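Local coordinates for protein beta-agarase AgaA (PDB 3WZ1) that cleaves the beta-1,4-galactosidic linkages of agarose from within the chain, yielding mainly neoagarotetraose, through this glycoside hydrolase family 16 catalytic domain, at residues P57-V69 with S78-I92. Sequence-based numbering, arbitrary orientation.
Sequences PGLTEWHPHYSYV and SGRKPGTNQVYLGSI
Water 1 bridges the two segments with three hydrogen bonds: it donates to H63 O (2.8 Å), accepts from S91 N, and pairs with S67 OG, where the one-to-one register is interrupted, W62 facing L89 but Y66 facing G90. Before that point, 60-62 runs parallel to 87-89, as the ladder V87 N to L59 O, E61 N to V87 O (2.9 Å), L89 N to E61 O (3.3 Å) and H63 N to L89 O demonstrates; in the third bond the donor stands above the carbonyl plane.

On the face carrying E61 and Y88, the Y88 ring is sandwiched, with K81 CB over one side and H63 CD2 over the other. The H63 edge meets it at 72°, an edge-to-face pair. Y88 CB in turn sits over the centre of the Y66 ring, 3.7 Å from Y66 CZ, a CH-pi contact. With CG opposite the backbone N (chi1 171°) and the chain extended beyond it, K81 carries NZ to the syn lone pair of E61 OE1 (2.8 Å) in a salt bridge, while E61 OE2 lies at the Y88 ring edge.

On the face carrying T60, W62 and L89, S91 CB makes a CH-pi contact over the five-membered ring of W62, 3.6 Å from W62 CD1, and T60 CG2 lies over the opposite face, toward its rim; W62 NE1 is hydrogen-bonded to M238 O, on strand 232-239. The W62 side chain lies about 10 Å from those of E129 and E134, the predicted nucleophile and proton donor, which probably places W62 near the catalytic cleft, on a short parallel strand pair of the GH16 beta-jelly roll.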
ATOM      1  N   PRO A  57      -8.090  -5.466 -10.523  1.00  9.99           N
ATOM      2  CA  PRO A  57      -8.245  -6.898 -10.403  1.00  9.95           C
ATOM      3  C   PRO A  57      -9.636  -7.287  -9.966  1.00 10.00           C
ATOM      4  O   PRO A  57     -10.446  -6.453  -9.593  1.00  9.88           O
ATOM      5  CB  PRO A  57      -7.234  -7.247  -9.321  1.00  9.94           C
ATOM      6  CG  PRO A  57      -7.253  -6.075  -8.424  1.00 10.12           C
ATOM      7  CD  PRO A  57      -7.372  -4.905  -9.363  1.00  9.66           C
ATOM      8  N   GLY A  58      -9.921  -8.576 -10.003  1.00 10.26           N
ATOM      9  CA  GLY A  58     -11.146  -9.087  -9.416  1.00 10.60           C
ATOM     10  C   GLY A  58     -12.369  -8.381  -9.960  1.00 10.90           C
ATOM     11  O   GLY A  58     -12.516  -8.194 -11.184  1.00 11.87           O
ATOM     12  N   LEU A  59     -13.239  -7.966  -9.047  1.00 10.72           N
ATOM     13  CA  LEU A  59     -14.453  -7.197  -9.367  1.00 11.12           C
ATOM     14  C   LEU A  59     -14.217  -5.680  -9.210  1.00 10.17           C
ATOM     15  O   LEU A  59     -15.148  -4.893  -9.247  1.00 10.45           O
ATOM     16  CB  LEU A  59     -15.618  -7.668  -8.499  1.00 12.04           C
ATOM     17  CG  LEU A  59     -15.921  -9.166  -8.586  1.00 12.96           C
ATOM     18  CD1 LEU A  59     -16.998  -9.553  -7.599  1.00 13.12           C
ATOM     19  CD2 LEU A  59     -16.292  -9.561 -10.012  1.00 13.78           C
ATOM     20  N   THR A  60     -12.957  -5.272  -9.093  1.00  9.47           N
ATOM     21  CA  THR A  60     -12.596  -3.867  -8.937  1.00  9.12           C
ATOM     22  C   THR A  60     -12.844  -3.067 -10.221  1.00  9.09           C
ATOM     23  O   THR A  60     -12.520  -3.527 -11.316  1.00 10.04           O
ATOM     24  CB  THR A  60     -11.087  -3.711  -8.669  1.00  9.46           C
ATOM     25  OG1 THR A  60     -10.725  -4.526  -7.544  1.00  9.58           O
ATOM     26  CG2 THR A  60     -10.655  -2.256  -8.454  1.00  9.45           C
ATOM     27  N   GLU A  61     -13.366  -1.864 -10.043  1.00  9.16           N
ATOM     28  CA  GLU A  61     -13.241  -0.850 -11.047  1.00  9.39           C
ATOM     29  C   GLU A  61     -12.819   0.455 -10.392  1.00  8.97           C
ATOM     30  O   GLU A  61     -13.616   1.115  -9.735  1.00  8.88           O
ATOM     31  CB  GLU A  61     -14.536  -0.690 -11.840  1.00 10.77           C
ATOM     32  CG  GLU A  61     -14.314   0.095 -13.097  1.00 11.92           C
ATOM     33  CD  GLU A  61     -15.584   0.325 -13.908  1.00 13.93           C
ATOM     34  OE1 GLU A  61     -16.340  -0.628 -14.171  1.00 14.79           O
ATOM     35  OE2 GLU A  61     -15.778   1.483 -14.299  1.00 15.57           O
ATOM     36  N   TRP A  62     -11.539   0.809 -10.506  1.00  8.66           N
ATOM     37  CA  TRP A  62     -11.073   2.049  -9.874  1.00  8.49           C
ATOM     38  C   TRP A  62     -11.782   3.246 -10.474  1.00  9.07           C
ATOM     39  O   TRP A  62     -12.050   3.284 -11.670  1.00  9.26           O
ATOM     40  CB  TRP A  62      -9.558   2.208  -9.969  1.00  8.32           C
ATOM     41  CG  TRP A  62      -8.806   1.168  -9.175  1.00  7.89           C
ATOM     42  CD1 TRP A  62      -8.999   0.842  -7.844  1.00  7.78           C
ATOM     43  CD2 TRP A  62      -7.716   0.354  -9.627  1.00  7.79           C
ATOM     44  NE1 TRP A  62      -8.110  -0.137  -7.463  1.00  7.72           N
ATOM     45  CE2 TRP A  62      -7.318  -0.461  -8.538  1.00  7.72           C
ATOM     46  CE3 TRP A  62      -7.026   0.241 -10.839  1.00  8.05           C
ATOM     47  CZ2 TRP A  62      -6.272  -1.382  -8.640  1.00  7.89           C
ATOM     48  CZ3 TRP A  62      -5.985  -0.674 -10.929  1.00  8.00           C
ATOM     49  CH2 TRP A  62      -5.620  -1.477  -9.837  1.00  7.85           C
ATOM     50  N   HIS A  63     -12.143   4.187  -9.615  1.00  8.45           N
ATOM     51  CA  HIS A  63     -13.033   5.287  -9.978  1.00  8.75           C
ATOM     52  C   HIS A  63     -12.542   6.565  -9.297  1.00  8.97           C
ATOM     53  O   HIS A  63     -12.309   6.580  -8.081  1.00  9.08           O
ATOM     54  CB  HIS A  63     -14.430   4.904  -9.524  1.00  8.76           C
ATOM     55  CG  HIS A  63     -15.530   5.817  -9.990  1.00  8.78           C
ATOM     56  ND1 HIS A  63     -15.518   7.180  -9.803  1.00  9.23           N
ATOM     57  CD2 HIS A  63     -16.728   5.531 -10.549  1.00  8.92           C
ATOM     58  CE1 HIS A  63     -16.647   7.699 -10.263  1.00  9.22           C
ATOM     59  NE2 HIS A  63     -17.402   6.721 -10.719  1.00  9.14           N
ATOM     60  N   PRO A  64     -12.363   7.659 -10.066  1.00  8.94           N
ATOM     61  CA  PRO A  64     -11.748   8.851  -9.487  1.00  9.09           C
ATOM     62  C   PRO A  64     -12.556   9.462  -8.328  1.00  9.22           C
ATOM     63  O   PRO A  64     -11.984  10.080  -7.444  1.00  9.49           O
ATOM     64  CB  PRO A  64     -11.587   9.801 -10.691  1.00  9.37           C
ATOM     65  CG  PRO A  64     -12.578   9.323 -11.677  1.00  9.48           C
ATOM     66  CD  PRO A  64     -12.668   7.840 -11.496  1.00  9.28           C
ATOM     67  N   HIS A  65     -13.874   9.311  -8.347  1.00  9.39           N
ATOM     68  CA  HIS A  65     -14.710   9.946  -7.316  1.00  9.35           C
ATOM     69  C   HIS A  65     -14.793   9.151  -6.015  1.00  9.68           C
ATOM     70  O   HIS A  65     -15.550   9.510  -5.132  1.00 10.97           O
ATOM     71  CB  HIS A  65     -16.100  10.245  -7.846  1.00  9.42           C
ATOM     72  CG  HIS A  65     -16.085  11.093  -9.077  1.00  9.40           C
ATOM     73  ND1 HIS A  65     -17.159  11.191  -9.935  1.00  9.78           N
ATOM     74  CD2 HIS A  65     -15.110  11.865  -9.602  1.00  9.76           C
ATOM     75  CE1 HIS A  65     -16.842  11.984 -10.941  1.00  9.85           C
ATOM     76  NE2 HIS A  65     -15.602  12.406 -10.768  1.00 10.01           N
ATOM     77  N   TYR A  66     -14.013   8.075  -5.943  1.00  9.07           N
ATOM     78  CA  TYR A  66     -13.909   7.227  -4.738  1.00  9.00           C
ATOM     79  C   TYR A  66     -12.593   7.459  -3.993  1.00  8.96           C
ATOM     80  O   TYR A  66     -12.252   6.700  -3.083  1.00  8.38           O
ATOM     81  CB  TYR A  66     -14.182   5.747  -5.095  1.00  9.62           C
ATOM     82  CG  TYR A  66     -15.625   5.546  -5.452  1.00  9.93           C
ATOM     83  CD1 TYR A  66     -16.138   6.056  -6.650  1.00 10.44           C
ATOM     84  CD2 TYR A  66     -16.516   4.940  -4.573  1.00 10.55           C
ATOM     85  CE1 TYR A  66     -17.477   5.916  -6.966  1.00 10.69           C
ATOM     86  CE2 TYR A  66     -17.863   4.814  -4.882  1.00 10.78           C
ATOM     87  CZ  TYR A  66     -18.329   5.303  -6.097  1.00 11.00           C
ATOM     88  OH  TYR A  66     -19.686   5.180  -6.394  1.00 13.12           O
ATOM     89  N   SER A  67     -11.884   8.518  -4.358  1.00  8.72           N
ATOM     90  CA  SER A  67     -10.809   9.087  -3.533  1.00  9.14           C
ATOM     91  C   SER A  67     -11.077  10.561  -3.283  1.00  9.26           C
ATOM     92  O   SER A  67     -11.638  11.251  -4.131  1.00  9.37           O
ATOM     93  CB  SER A  67      -9.453   8.899  -4.230  1.00  9.35           C
ATOM     94  OG  SER A  67      -9.425   9.510  -5.507  1.00  9.66           O
ATOM     95  N   TYR A  68     -10.690  11.045  -2.106  1.00  9.44           N
ATOM     96  CA  TYR A  68     -10.790  12.464  -1.782  1.00 10.05           C
ATOM     97  C   TYR A  68      -9.891  12.738  -0.584  1.00 10.33           C
ATOM     98  O   TYR A  68      -9.475  11.810   0.115  1.00 10.79           O
ATOM     99  CB  TYR A  68     -12.247  12.903  -1.490  1.00 10.43           C
ATOM    100  CG  TYR A  68     -12.920  12.213  -0.345  1.00 11.10           C
ATOM    101  CD1 TYR A  68     -13.583  10.997  -0.522  1.00 11.92           C
ATOM    102  CD2 TYR A  68     -12.891  12.763   0.918  1.00 12.38           C
ATOM    103  CE1 TYR A  68     -14.215  10.358   0.541  1.00 12.62           C
ATOM    104  CE2 TYR A  68     -13.528  12.133   1.979  1.00 13.32           C
ATOM    105  CZ  TYR A  68     -14.177  10.938   1.783  1.00 13.64           C
ATOM    106  OH  TYR A  68     -14.789  10.306   2.855  1.00 16.28           O
ATOM    107  N   VAL A  69      -9.590  14.006  -0.378  1.00 10.50           N
ATOM    108  CA  VAL A  69      -8.768  14.433   0.747  1.00 10.86           C
ATOM    109  C   VAL A  69      -9.592  15.420   1.564  1.00 11.72           C
ATOM    110  O   VAL A  69     -10.070  16.435   1.039  1.00 11.91           O
ATOM    111  CB  VAL A  69      -7.422  15.047   0.305  1.00 11.05           C
ATOM    112  CG1 VAL A  69      -6.556  15.327   1.527  1.00 10.81           C
ATOM    113  CG2 VAL A  69      -6.682  14.111  -0.640  1.00 11.29           C
ATOM    114  N   SER A  78     -15.464   3.062  -1.273  1.00  9.27           N
ATOM    115  CA  SER A  78     -15.960   1.928  -2.029  1.00  9.37           C
ATOM    116  C   SER A  78     -17.463   2.072  -2.213  1.00  9.70           C
ATOM    117  O   SER A  78     -18.158   2.709  -1.405  1.00 10.27           O
ATOM    118  CB  SER A  78     -15.635   0.614  -1.326  1.00  9.31           C
ATOM    119  OG  SER A  78     -16.193   0.552  -0.025  1.00  9.36           O
ATOM    120  N   GLY A  79     -17.965   1.468  -3.280  1.00  9.50           N
ATOM    121  CA  GLY A  79     -19.407   1.416  -3.522  1.00  9.92           C
ATOM    122  C   GLY A  79     -19.735   0.407  -4.582  1.00 10.62           C
ATOM    123  O   GLY A  79     -18.868   0.007  -5.354  1.00 11.02           O
ATOM    124  N   ARG A  80     -20.989  -0.026  -4.609  1.00 10.46           N
ATOM    125  CA  ARG A  80     -21.447  -0.939  -5.646  1.00 10.83           C
ATOM    126  C   ARG A  80     -21.579  -0.174  -6.956  1.00 11.21           C
ATOM    127  O   ARG A  80     -22.133   0.943  -6.978  1.00 11.42           O
ATOM    128  CB  ARG A  80     -22.797  -1.540  -5.277  1.00 11.16           C
ATOM    129  CG  ARG A  80     -23.385  -2.453  -6.355  1.00 11.31           C
ATOM    130  CD  ARG A  80     -22.564  -3.701  -6.577  1.00 11.49           C
ATOM    131  NE  ARG A  80     -22.614  -4.573  -5.414  1.00 11.42           N
ATOM    132  CZ  ARG A  80     -21.634  -5.366  -4.998  1.00 11.44           C
ATOM    133  NH1 ARG A  80     -20.465  -5.445  -5.647  1.00 11.77           N
ATOM    134  NH2 ARG A  80     -21.823  -6.105  -3.906  1.00 11.07           N
ATOM    135  N   LYS A  81     -21.078  -0.766  -8.038  1.00 11.30           N
ATOM    136  CA  LYS A  81     -21.341  -0.229  -9.373  1.00 12.35           C
ATOM    137  C   LYS A  81     -22.768  -0.642  -9.726  1.00 13.68           C
ATOM    138  O   LYS A  81     -23.046  -1.847  -9.805  1.00 13.78           O
ATOM    139  CB  LYS A  81     -20.320  -0.764 -10.376  1.00 12.52           C
ATOM    140  CG  LYS A  81     -20.655  -0.411 -11.817  1.00 13.06           C
ATOM    141  CD  LYS A  81     -19.577  -0.852 -12.780  1.00 13.58           C
ATOM    142  CE  LYS A  81     -19.881  -0.400 -14.210  1.00 14.20           C
ATOM    143  NZ  LYS A  81     -18.892  -1.024 -15.129  1.00 15.18           N
ATOM    144  N   PRO A  82     -23.679   0.339  -9.872  1.00 14.90           N
ATOM    145  CA  PRO A  82     -25.093  -0.020 -10.003  1.00 16.29           C
ATOM    146  C   PRO A  82     -25.402  -0.991 -11.140  1.00 17.15           C
ATOM    147  O   PRO A  82     -24.894  -0.860 -12.246  1.00 17.35           O
ATOM    148  CB  PRO A  82     -25.784   1.330 -10.219  1.00 16.92           C
ATOM    149  CG  PRO A  82     -24.904   2.316  -9.548  1.00 17.03           C
ATOM    150  CD  PRO A  82     -23.507   1.802  -9.755  1.00 15.82           C
ATOM    151  N   GLY A  83     -26.211  -1.991 -10.816  1.00 18.81           N
ATOM    152  CA  GLY A  83     -26.660  -2.990 -11.777  1.00 18.36           C
ATOM    153  C   GLY A  83     -25.636  -4.035 -12.160  1.00 18.95           C
ATOM    154  O   GLY A  83     -25.818  -4.752 -13.144  1.00 21.24           O
ATOM    155  N   THR A  84     -24.535  -4.116 -11.412  1.00 16.54           N
ATOM    156  CA  THR A  84     -23.472  -5.068 -11.708  1.00 15.82           C
ATOM    157  C   THR A  84     -23.014  -5.717 -10.399  1.00 15.31           C
ATOM    158  O   THR A  84     -23.513  -5.382  -9.322  1.00 15.24           O
ATOM    159  CB  THR A  84     -22.233  -4.377 -12.337  1.00 15.65           C
ATOM    160  OG1 THR A  84     -21.515  -3.660 -11.311  1.00 14.65           O
ATOM    161  CG2 THR A  84     -22.623  -3.407 -13.408  1.00 15.67           C
ATOM    162  N   ASN A  85     -22.057  -6.625 -10.504  1.00 15.32           N
ATOM    163  CA  ASN A  85     -21.394  -7.207  -9.337  0.50 15.44           C
ATOM    164  C   ASN A  85     -20.056  -6.524  -9.055  1.00 14.36           C
ATOM    165  O   ASN A  85     -19.291  -6.984  -8.199  1.00 14.20           O
ATOM    166  CB  ASN A  85     -21.194  -8.725  -9.499  0.50 16.90           C
ATOM    167  CG  ASN A  85     -20.237  -9.094 -10.626  0.50 17.82           C
ATOM    168  OD1 ASN A  85     -19.838  -8.250 -11.428  0.50 19.30           O
ATOM    169  ND2 ASN A  85     -19.876 -10.382 -10.700  0.50 19.20           N
ATOM    170  N   GLN A  86     -19.765  -5.448  -9.771  1.00 13.09           N
ATOM    171  CA  GLN A  86     -18.472  -4.770  -9.650  0.50 12.38           C
ATOM    172  C   GLN A  86     -18.477  -3.804  -8.463  1.00 11.80           C
ATOM    173  O   GLN A  86     -19.536  -3.410  -7.973  1.00 11.10           O
ATOM    174  CB  GLN A  86     -18.113  -4.002 -10.936  0.50 12.72           C
ATOM    175  CG  GLN A  86     -18.097  -4.859 -12.199  0.50 12.85           C
ATOM    176  CD  GLN A  86     -16.863  -5.729 -12.317  0.50 12.97           C
ATOM    177  OE1 GLN A  86     -16.901  -6.928 -12.035  0.50 13.51           O
ATOM    178  NE2 GLN A  86     -15.755  -5.127 -12.725  0.50 12.78           N
ATOM    179  N   VAL A  87     -17.278  -3.433  -8.034  1.00 11.00           N
ATOM    180  CA  VAL A  87     -17.055  -2.562  -6.885  1.00 10.67           C
ATOM    181  C   VAL A  87     -16.217  -1.379  -7.333  1.00 10.02           C
ATOM    182  O   VAL A  87     -15.076  -1.532  -7.756  1.00  9.12           O
ATOM    183  CB  VAL A  87     -16.307  -3.319  -5.771  1.00 11.17           C
ATOM    184  CG1 VAL A  87     -16.203  -2.454  -4.534  1.00 11.45           C
ATOM    185  CG2 VAL A  87     -16.964  -4.672  -5.468  1.00 11.86           C
ATOM    186  N   TYR A  88     -16.804  -0.192  -7.264  1.00  9.37           N
ATOM    187  CA  TYR A  88     -16.057   1.026  -7.459  1.00  9.49           C
ATOM    188  C   TYR A  88     -15.167   1.274  -6.249  1.00  9.11           C
ATOM    189  O   TYR A  88     -15.638   1.211  -5.116  1.00  9.06           O
ATOM    190  CB  TYR A  88     -16.996   2.223  -7.653  1.00  9.80           C
ATOM    191  CG  TYR A  88     -17.695   2.345  -8.995  1.00 10.33           C
ATOM    192  CD1 TYR A  88     -17.055   2.017 -10.180  1.00 10.50           C
ATOM    193  CD2 TYR A  88     -18.970   2.892  -9.057  1.00 10.42           C
ATOM    194  CE1 TYR A  88     -17.693   2.181 -11.408  1.00 11.28           C
ATOM    195  CE2 TYR A  88     -19.615   3.066 -10.272  1.00 10.82           C
ATOM    196  CZ  TYR A  88     -18.957   2.706 -11.434  1.00 11.25           C
ATOM    197  OH  TYR A  88     -19.573   2.894 -12.665  1.00 13.04           O
ATOM    198  N   LEU A  89     -13.887   1.520  -6.510  1.00  8.30           N
ATOM    199  CA  LEU A  89     -12.881   1.710  -5.450  1.00  8.37           C
ATOM    200  C   LEU A  89     -11.958   2.880  -5.736  1.00  8.14           C
ATOM    201  O   LEU A  89     -11.584   3.134  -6.893  1.00  8.22           O
ATOM    202  CB  LEU A  89     -12.026   0.440  -5.272  1.00  8.60           C
ATOM    203  CG  LEU A  89     -12.776  -0.820  -4.866  1.00  8.61           C
ATOM    204  CD1 LEU A  89     -11.852  -2.024  -4.862  1.00  8.68           C
ATOM    205  CD2 LEU A  89     -13.399  -0.632  -3.493  1.00  8.66           C
ATOM    206  N   GLY A  90     -11.537   3.573  -4.681  1.00  7.46           N
ATOM    207  CA  GLY A  90     -10.565   4.636  -4.829  1.00  7.63           C
ATOM    208  C   GLY A  90      -9.173   4.130  -5.152  1.00  7.54           C
ATOM    209  O   GLY A  90      -8.786   3.005  -4.778  1.00  7.71           O
ATOM    210  N   SER A  91      -8.410   4.988  -5.820  1.00  7.58           N
ATOM    211  CA  SER A  91      -7.009   4.725  -6.099  1.00  7.60           C
ATOM    212  C   SER A  91      -6.338   6.007  -6.489  1.00  7.72           C
ATOM    213  O   SER A  91      -6.894   6.764  -7.283  1.00  7.89           O
ATOM    214  CB  SER A  91      -6.847   3.721  -7.239  1.00  7.78           C
ATOM    215  OG  SER A  91      -5.474   3.500  -7.522  1.00  7.99           O
ATOM    216  N   ILE A  92      -5.149   6.260  -5.945  1.00  7.95           N
ATOM    217  CA  ILE A  92      -4.289   7.343  -6.413  1.00  8.24           C
ATOM    218  C   ILE A  92      -2.880   6.788  -6.597  1.00  8.38           C
ATOM    219  O   ILE A  92      -2.482   5.798  -5.944  1.00  7.95           O
ATOM    220  CB  ILE A  92      -4.321   8.592  -5.473  1.00  8.37           C
ATOM    221  CG1 ILE A  92      -3.442   8.392  -4.218  1.00  8.85           C
ATOM    222  CG2 ILE A  92      -5.753   8.983  -5.120  1.00  8.40           C
ATOM    223  CD1 ILE A  92      -3.294   9.674  -3.425  1.00  9.08           C
TER
HETATM  224  O   HOH W   1      -9.812   7.256  -7.084  1.00  9.26           O